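Local coordinates for meta cleavage compound hydrolase (Janthinobacterium, PDB 1J1I), which hydrolyses a carbon-carbon bond of the meta-cleavage compound formed during carbazole degradation, yielding anthranilate, at residues 135-140 / 261-266; 257-260 / 265-268; 39-44 / 53-58. One frame throughout, in Å; residues are numbered along the deposited sequence.

Contact 1. Residues 135-140 / 261-266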
loop_
_atom_site.group_PDB
_atom_site.type_symbol
_atom_site.label_atom_id
_atom_site.label_comp_id
_atom_site.label_asym_id
_atom_site.label_seq_id
_atom_site.Cartn_x
_atom_site.Cartn_y
_atom_site.Cartn_z
ATOM N N VAL A 135 8.956 -2.903 8.649
ATOM C CA VAL A 135 8.738 -2.253 7.357
ATOM C C VAL A 135 9.987 -2.478 6.523
ATOM O O VAL A 135 11.073 -2.049 6.901
ATOM C CB VAL A 135 8.503 -0.734 7.516
ATOM C CG1 VAL A 135 8.366 -0.076 6.135
ATOM C CG2 VAL A 135 7.250 -0.490 8.352
ATOM N N LEU A 136 9.835 -3.178 5.405
ATOM C CA LEU A 136 10.952 -3.462 4.523
ATOM C C LEU A 136 10.782 -2.569 3.303
ATOM O O LEU A 136 9.792 -2.665 2.581
ATOM C CB LEU A 136 10.941 -4.935 4.123
ATOM C CG LEU A 136 11.017 -5.910 5.302
ATOM C CD1 LEU A 136 10.740 -7.319 4.804
ATOM C CD2 LEU A 136 12.394 -5.822 5.971
ATOM N N MET A 137 11.753 -1.695 3.086
ATOM C CA MET A 137 11.685 -0.742 1.987
ATOM C C MET A 137 12.856 -0.960 1.042
ATOM O O MET A 137 13.996 -0.633 1.379
ATOM C CB MET A 137 11.718 0.672 2.572
ATOM C CG MET A 137 11.457 1.792 1.590
ATOM S SD MET A 137 12.592 3.159 1.838
ATOM C CE MET A 137 12.529 3.397 3.640
ATOM N N GLY A 138 12.573 -1.507 -0.139
ATOM C CA GLY A 138 13.631 -1.775 -1.099
ATOM C C GLY A 138 14.679 -2.596 -0.378
ATOM O O GLY A 138 15.877 -2.532 -0.676
ATOM N N SER A 139 14.202 -3.384 0.578
ATOM C CA SER A 139 15.056 -4.215 1.413
ATOM C C SER A 139 15.871 -5.301 0.736
ATOM O O SER A 139 15.402 -6.000 -0.163
ATOM C CB SER A 139 14.226 -4.869 2.519
ATOM O OG SER A 139 15.036 -5.721 3.312
ATOM N N ALA A 140 17.107 -5.437 1.199
ATOM C CA ALA A 140 17.999 -6.466 0.715
ATOM C C ALA A 140 17.538 -7.744 1.425
ATOM O O ALA A 140 16.744 -7.680 2.370
ATOM C CB ALA A 140 19.434 -6.129 1.104
ATOM N N HIS A 261 15.128 3.203 -5.673
ATOM C CA HIS A 261 15.552 2.409 -4.522
ATOM C C HIS A 261 15.408 3.089 -3.154
ATOM O O HIS A 261 15.496 2.418 -2.123
ATOM C CB HIS A 261 17.010 1.979 -4.749
ATOM C CG HIS A 261 17.493 0.909 -3.816
ATOM N ND1 HIS A 261 16.837 -0.292 -3.651
ATOM C CD2 HIS A 261 18.599 0.843 -3.036
ATOM C CE1 HIS A 261 17.517 -1.053 -2.809
ATOM N NE2 HIS A 261 18.590 -0.387 -2.421
ATOM N N TRP A 262 15.184 4.405 -3.138
ATOM C CA TRP A 262 15.053 5.155 -1.883
ATOM C C TRP A 262 13.715 5.884 -1.714
ATOM O O TRP A 262 13.667 7.112 -1.724
ATOM C CB TRP A 262 16.181 6.191 -1.753
ATOM C CG TRP A 262 17.573 5.629 -1.757
ATOM C CD1 TRP A 262 17.953 4.366 -1.401
ATOM C CD2 TRP A 262 18.778 6.335 -2.075
ATOM N NE1 TRP A 262 19.319 4.242 -1.478
ATOM C CE2 TRP A 262 19.850 5.436 -1.890
ATOM C CE3 TRP A 262 19.056 7.642 -2.498
ATOM C CZ2 TRP A 262 21.184 5.802 -2.112
ATOM C CZ3 TRP A 262 20.384 8.008 -2.720
ATOM C CH2 TRP A 262 21.430 7.087 -2.525
ATOM N N ALA A 263 12.634 5.133 -1.532
ATOM C CA ALA A 263 11.315 5.736 -1.374
ATOM C C ALA A 263 11.261 6.830 -0.302
ATOM O O ALA A 263 10.651 7.877 -0.512
ATOM C CB ALA A 263 10.279 4.649 -1.066
ATOM N N MET A 264 11.900 6.597 0.844
ATOM C CA MET A 264 11.878 7.576 1.935
ATOM C C MET A 264 12.546 8.907 1.585
ATOM O O MET A 264 12.267 9.931 2.218
ATOM C CB MET A 264 12.545 7.007 3.191
ATOM C CG MET A 264 14.061 6.963 3.128
ATOM S SD MET A 264 14.700 5.866 1.860
ATOM C CE MET A 264 16.445 6.080 2.100
ATOM N N ILE A 265 13.439 8.885 0.600
ATOM C CA ILE A 265 14.130 10.100 0.176
ATOM C C ILE A 265 13.435 10.726 -1.034
ATOM O O ILE A 265 13.248 11.943 -1.090
ATOM C CB ILE A 265 15.613 9.812 -0.195
ATOM C CG1 ILE A 265 16.392 9.366 1.047
ATOM C CG2 ILE A 265 16.257 11.061 -0.793
ATOM C CD1 ILE A 265 17.829 8.950 0.762
ATOM N N GLU A 266 13.043 9.890 -1.990
ATOM C CA GLU A 266 12.388 10.360 -3.212
ATOM C C GLU A 266 10.965 10.881 -2.998
ATOM O O GLU A 266 10.535 11.820 -3.669
ATOM C CB GLU A 266 12.366 9.237 -4.253
ATOM C CG GLU A 266 13.738 8.674 -4.588
ATOM C CD GLU A 266 13.666 7.454 -5.487
ATOM O OE1 GLU A 266 13.033 7.537 -6.565
ATOM O OE2 GLU A 266 14.244 6.409 -5.116
#

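Contact 2. Residues 257-260 / 265-268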
loop_
_atom_site.group_PDB
_atom_site.type_symbol
_atom_site.label_atom_id
_atom_site.label_comp_id
_atom_site.label_asym_id
_atom_site.label_seq_id
_atom_site.Cartn_x
_atom_site.Cartn_y
_atom_site.Cartn_z
ATOM N N PRO A 257 4.804 4.086 -7.752
ATOM C CA PRO A 257 5.243 4.352 -9.126
ATOM C C PRO A 257 6.253 5.503 -9.154
ATOM O O PRO A 257 6.319 6.291 -8.212
ATOM C CB PRO A 257 3.942 4.714 -9.832
ATOM C CG PRO A 257 3.207 5.499 -8.755
ATOM C CD PRO A 257 3.453 4.633 -7.509
ATOM N N HIS A 258 7.040 5.584 -10.226
ATOM C CA HIS A 258 8.019 6.661 -10.384
ATOM C C HIS A 258 8.854 6.789 -9.120
ATOM O O HIS A 258 9.039 7.880 -8.578
ATOM C CB HIS A 258 7.273 7.962 -10.658
ATOM C CG HIS A 258 6.201 7.823 -11.692
ATOM N ND1 HIS A 258 4.938 8.355 -11.536
ATOM C CD2 HIS A 258 6.196 7.189 -12.888
ATOM C CE1 HIS A 258 4.203 8.050 -12.589
ATOM N NE2 HIS A 258 4.941 7.344 -13.425
ATOM N N CYS A 259 9.361 5.652 -8.667
ATOM C CA CYS A 259 10.134 5.589 -7.445
ATOM C C CYS A 259 11.266 4.594 -7.612
ATOM O O CYS A 259 11.062 3.483 -8.104
ATOM C CB CYS A 259 9.207 5.155 -6.305
ATOM S SG CYS A 259 9.953 5.072 -4.679
ATOM N N GLY A 260 12.460 5.006 -7.202
ATOM C CA GLY A 260 13.624 4.150 -7.306
ATOM C C GLY A 260 13.859 3.320 -6.056
ATOM O O GLY A 260 12.913 2.821 -5.442
ATOM N N ILE A 265 13.439 8.885 0.600
ATOM C CA ILE A 265 14.130 10.100 0.176
ATOM C C ILE A 265 13.435 10.726 -1.034
ATOM O O ILE A 265 13.248 11.943 -1.090
ATOM C CB ILE A 265 15.613 9.812 -0.195
ATOM C CG1 ILE A 265 16.392 9.366 1.047
ATOM C CG2 ILE A 265 16.257 11.061 -0.793
ATOM C CD1 ILE A 265 17.829 8.950 0.762
ATOM N N GLU A 266 13.043 9.890 -1.990
ATOM C CA GLU A 266 12.388 10.360 -3.212
ATOM C C GLU A 266 10.965 10.881 -2.998
ATOM O O GLU A 266 10.535 11.820 -3.669
ATOM C CB GLU A 266 12.366 9.237 -4.253
ATOM C CG GLU A 266 13.738 8.674 -4.588
ATOM C CD GLU A 266 13.666 7.454 -5.487
ATOM O OE1 GLU A 266 13.033 7.537 -6.565
ATOM O OE2 GLU A 266 14.244 6.409 -5.116
ATOM N N HIS A 267 10.235 10.267 -2.070
ATOM C CA HIS A 267 8.863 10.666 -1.774
ATOM C C HIS A 267 8.646 10.539 -0.272
ATOM O O HIS A 267 7.906 9.666 0.181
ATOM C CB HIS A 267 7.881 9.750 -2.513
ATOM C CG HIS A 267 8.144 9.641 -3.983
ATOM N ND1 HIS A 267 7.871 10.664 -4.867
ATOM C CD2 HIS A 267 8.663 8.634 -4.723
ATOM C CE1 HIS A 267 8.208 10.288 -6.088
ATOM N NE2 HIS A 267 8.693 9.061 -6.028
ATOM N N PRO A 268 9.281 11.420 0.519
ATOM C CA PRO A 268 9.148 11.374 1.980
ATOM C C PRO A 268 7.730 11.410 2.545
ATOM O O PRO A 268 7.391 10.599 3.412
ATOM C CB PRO A 268 10.022 12.547 2.451
ATOM C CG PRO A 268 9.994 13.499 1.284
ATOM C CD PRO A 268 10.088 12.581 0.093
#

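Contact 3. Residues 39-44 / 53-58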
loop_
_atom_site.group_PDB
_atom_site.type_symbol
_atom_site.label_atom_id
_atom_site.label_comp_id
_atom_site.label_asym_id
_atom_site.label_seq_id
_atom_site.Cartn_x
_atom_site.Cartn_y
_atom_site.Cartn_z
ATOM N N VAL A 39 9.613 3.688 17.385
ATOM C CA VAL A 39 9.828 3.256 16.007
ATOM C C VAL A 39 11.287 3.516 15.649
ATOM O O VAL A 39 11.758 4.654 15.731
ATOM C CB VAL A 39 8.958 4.049 15.012
ATOM C CG1 VAL A 39 9.243 3.577 13.588
ATOM C CG2 VAL A 39 7.493 3.880 15.352
ATOM N N ILE A 40 11.994 2.462 15.247
ATOM C CA ILE A 40 13.398 2.573 14.878
ATOM C C ILE A 40 13.575 2.578 13.365
ATOM O O ILE A 40 13.089 1.682 12.671
ATOM C CB ILE A 40 14.222 1.403 15.451
ATOM C CG1 ILE A 40 14.125 1.396 16.981
ATOM C CG2 ILE A 40 15.678 1.513 14.984
ATOM C CD1 ILE A 40 14.914 0.277 17.642
ATOM N N LEU A 41 14.277 3.588 12.860
ATOM C CA LEU A 41 14.533 3.711 11.431
ATOM C C LEU A 41 15.973 3.271 11.176
ATOM O O LEU A 41 16.889 3.719 11.869
ATOM C CB LEU A 41 14.325 5.168 10.984
ATOM C CG LEU A 41 13.001 5.832 11.400
ATOM C CD1 LEU A 41 12.958 7.268 10.886
ATOM C CD2 LEU A 41 11.809 5.036 10.852
ATOM N N ILE A 42 16.165 2.384 10.197
ATOM C CA ILE A 42 17.496 1.877 9.857
ATOM C C ILE A 42 17.843 2.236 8.419
ATOM O O ILE A 42 17.190 1.776 7.483
ATOM C CB ILE A 42 17.580 0.336 10.003
ATOM C CG1 ILE A 42 16.932 -0.115 11.317
ATOM C CG2 ILE A 42 19.035 -0.099 10.014
ATOM C CD1 ILE A 42 17.581 0.463 12.547
ATOM N N HIS A 43 18.879 3.054 8.257
ATOM C CA HIS A 43 19.340 3.515 6.949
ATOM C C HIS A 43 19.870 2.385 6.059
ATOM O O HIS A 43 20.121 1.274 6.524
ATOM C CB HIS A 43 20.430 4.577 7.144
ATOM C CG HIS A 43 21.658 4.062 7.834
ATOM N ND1 HIS A 43 22.655 3.381 7.166
ATOM C CD2 HIS A 43 22.022 4.075 9.138
ATOM C CE1 HIS A 43 23.577 2.995 8.029
ATOM N NE2 HIS A 43 23.218 3.403 9.234
ATOM N N GLY A 44 20.046 2.685 4.777
ATOM C CA GLY A 44 20.551 1.688 3.853
ATOM C C GLY A 44 22.066 1.635 3.818
ATOM O O GLY A 44 22.748 2.360 4.549
ATOM N N GLY A 53 20.903 11.738 6.605
ATOM C CA GLY A 53 20.677 11.793 5.170
ATOM C C GLY A 53 19.533 10.906 4.701
ATOM O O GLY A 53 18.831 11.236 3.745
ATOM N N ASN A 54 19.337 9.776 5.368
ATOM C CA ASN A 54 18.266 8.864 4.988
ATOM C C ASN A 54 16.880 9.259 5.491
ATOM O O ASN A 54 15.892 9.079 4.786
ATOM C CB ASN A 54 18.554 7.443 5.501
ATOM C CG ASN A 54 19.287 6.578 4.485
ATOM O OD1 ASN A 54 18.999 5.393 4.350
ATOM N ND2 ASN A 54 20.242 7.164 3.780
ATOM N N TRP A 55 16.801 9.813 6.697
ATOM C CA TRP A 55 15.498 10.106 7.280
ATOM C C TRP A 55 15.121 11.540 7.614
ATOM O O TRP A 55 14.059 11.779 8.196
ATOM C CB TRP A 55 15.338 9.250 8.537
ATOM C CG TRP A 55 15.683 7.802 8.306
ATOM C CD1 TRP A 55 16.828 7.156 8.681
ATOM C CD2 TRP A 55 14.861 6.823 7.663
ATOM N NE1 TRP A 55 16.767 5.830 8.314
ATOM C CE2 TRP A 55 15.571 5.601 7.687
ATOM C CE3 TRP A 55 13.592 6.859 7.066
ATOM C CZ2 TRP A 55 15.047 4.420 7.143
ATOM C CZ3 TRP A 55 13.073 5.684 6.525
ATOM C CH2 TRP A 55 13.803 4.483 6.569
ATOM N N ARG A 56 15.975 12.486 7.243
ATOM C CA ARG A 56 15.749 13.898 7.530
ATOM C C ARG A 56 14.299 14.366 7.402
ATOM O O ARG A 56 13.719 14.877 8.361
ATOM C CB ARG A 56 16.637 14.751 6.623
ATOM C CG ARG A 56 16.940 16.131 7.173
ATOM C CD ARG A 56 18.251 16.646 6.600
ATOM N NE ARG A 56 18.855 17.664 7.456
ATOM C CZ ARG A 56 20.116 18.074 7.356
ATOM N NH1 ARG A 56 20.916 17.552 6.433
ATOM N NH2 ARG A 56 20.580 19.001 8.184
ATOM N N ASN A 57 13.720 14.183 6.221
ATOM C CA ASN A 57 12.354 14.622 5.954
ATOM C C ASN A 57 11.243 13.686 6.411
ATOM O O ASN A 57 10.066 14.034 6.326
ATOM C CB ASN A 57 12.190 14.912 4.461
ATOM C CG ASN A 57 13.127 15.999 3.981
ATOM O OD1 ASN A 57 13.218 17.065 4.592
ATOM N ND2 ASN A 57 13.830 15.737 2.883
ATOM N N VAL A 58 11.606 12.502 6.893
ATOM C CA VAL A 58 10.606 11.552 7.358
ATOM C C VAL A 58 10.397 11.647 8.867
ATOM O O VAL A 58 9.266 11.560 9.354
ATOM C CB VAL A 58 11.002 10.102 6.978
ATOM C CG1 VAL A 58 10.066 9.107 7.648
ATOM C CG2 VAL A 58 10.940 9.930 5.460
HETATM O O HOH W 1 18.760 5.213 10.380
#

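Contact 1. Residues 135-140 / 261-266
M137, the last residue of strand 131-137, lies with its thioether across that of M264 at about a right angle, SD to SD 3.4 Å. The sulfur of M137 is also the acceptor of a weak bond from the backbone N of M264, at 3.6 Å and an N-H...S angle of 152°. Its methyl CE continues past the sulfur to rest on CB of M264, 3.6 Å away, while CB of A263 touches SD at 4.0 Å. M137 reaches helix 263-266 because CG stands anti to the backbone N (chi1 -172°), and bends at chi2 and chi3 then carry SD and CE across M264. One residue on, the O of G138 meets CE1 of the H261 ring at 3.1 Å, approaching obliquely. G138 has a positive phi, and a CB there would sit tightly against the O of H261, so the nearness of the two backbones fits a residue without a side chain.

A second shell fixes the helix start. W262 occupies the N-cap position, and its backbone N donates to OE2 of E266 at 3.0 Å, meeting that oxygen nearly along the C-O bond; its O accepts from the N of both I265 and E266. H261 is held from outside: its ND1 is hydrogen-bonded to D233 and its backbone O to the side chain of N113. With S114 also close to the ring, this is probably the histidine loop of a Ser-His-Asp catalytic triad, set beside the end of a central strand as in the alpha/beta hydrolase fold.

Contact 2. Residues 257-260 / 265-268
The loop after strand 251-256, which presents the likely active-site H261 in this alpha/beta hydrolase, is closed on the short helix that follows it by G260 with E266 and H258 with H267. The backbone N of G260 donates to OE1 of E266 at 2.7 Å, nearly straight at 162°, reaching the oxygen on its syn side and 20° out of the carboxylate plane. A CB on G260 would run into OE2, so the carboxylate's position here fits a glycine. OE1 also accepts from the side-chain amide of N172. Putting an alanine at E266 removes both oxygens and would probably leave the N-H groups of G260 and W262 without their acceptor, freeing the loop to shift against the helix.

Beside it, H267 sends its ring toward the loop, CG anti to the carbonyl carbon (chi1 -53°), and NE2 donates to the O of H258 at 2.8 Å. That oxygen lies close to the ring plane, whereas the donor is tilted from the carbonyl plane. SG of C259 comes up to the same ring at its edge, 3.8 Å from CD2. The ring of H258 leads the other way, its NE2 hydrogen-bonded to D249 of the second subunit.

Gathering N-H donors round one buried carboxylate would probably favour its ionised form, and the NE2 bond implies that this nitrogen of H267 carries a hydrogen.

Contact 3. Residues 39-44 / 53-58
W55, L41 and N54 give up the most surface here, and the indole of W55 is the centre of the arrangement. L41 lies over one face of it: CB stands 3.6 Å from the centroid of the five-membered ring and 12° off the ring normal, a CH-pi contact, and CD1 of L41 extends the cover to CG and CD2 of W55, both at 3.8 Å. With CG of L41 anti to the carbonyl carbon (chi1 -51°), the branch runs along the indole face instead of turning from it. The opposite face is backed by CB of N54, offset toward the rim. At the edge, CZ2 of W55 meets the O of I42 at 3.4 Å, where strand 38-42 ends.

NE1 points along that edge to a water, to which it gives a weak bond of 2.9 Å. The same water accepts weakly from the N of H43 and donates to the O of L41 at 2.8 Å, joining two N-H groups that could not bond each other.

N54 meets the chain just beyond the strand end. Its OD1 accepts from the N of G44 at 2.9 Å and 160°, the donor tilted well out of the amide plane, and also lies 3.2 Å from CB of H43. The ring of H43 turns away from N54: ND1 donates to the O of G44, while NE2 is bonded to the N of M73.

G44 lies beside the likely nucleophile S114, in the His-Gly turn that commonly borders the oxyanion hole in this fold. The chemistry is thus divided: the apolar face of the indole under L41 joins strand 38-42 to helix 51-55, whereas one amide oxygen takes the N-H of G44 and a water weakly takes that of H43, next to the likely active site.

Contacts 1 and 3 are both core, each bringing the end of a strand of the same sheet against a short helix near the active site. They also touch directly: CE of M137 lies 3.4 Å from CH2 of W55, and M264 packs on N54, W55 and V58. Contact 2 is likewise largely buried, but its centre lies about 15 Å from the centre of the chain, near the subunit interface; it shares helix 263-266, and residues I265 and E266, with contact 1. The chemistry follows position. Thioethers dominate contact 1, an indole face and a water contact 3, and carboxylate and imidazole hydrogen bonds to a loop backbone contact 2.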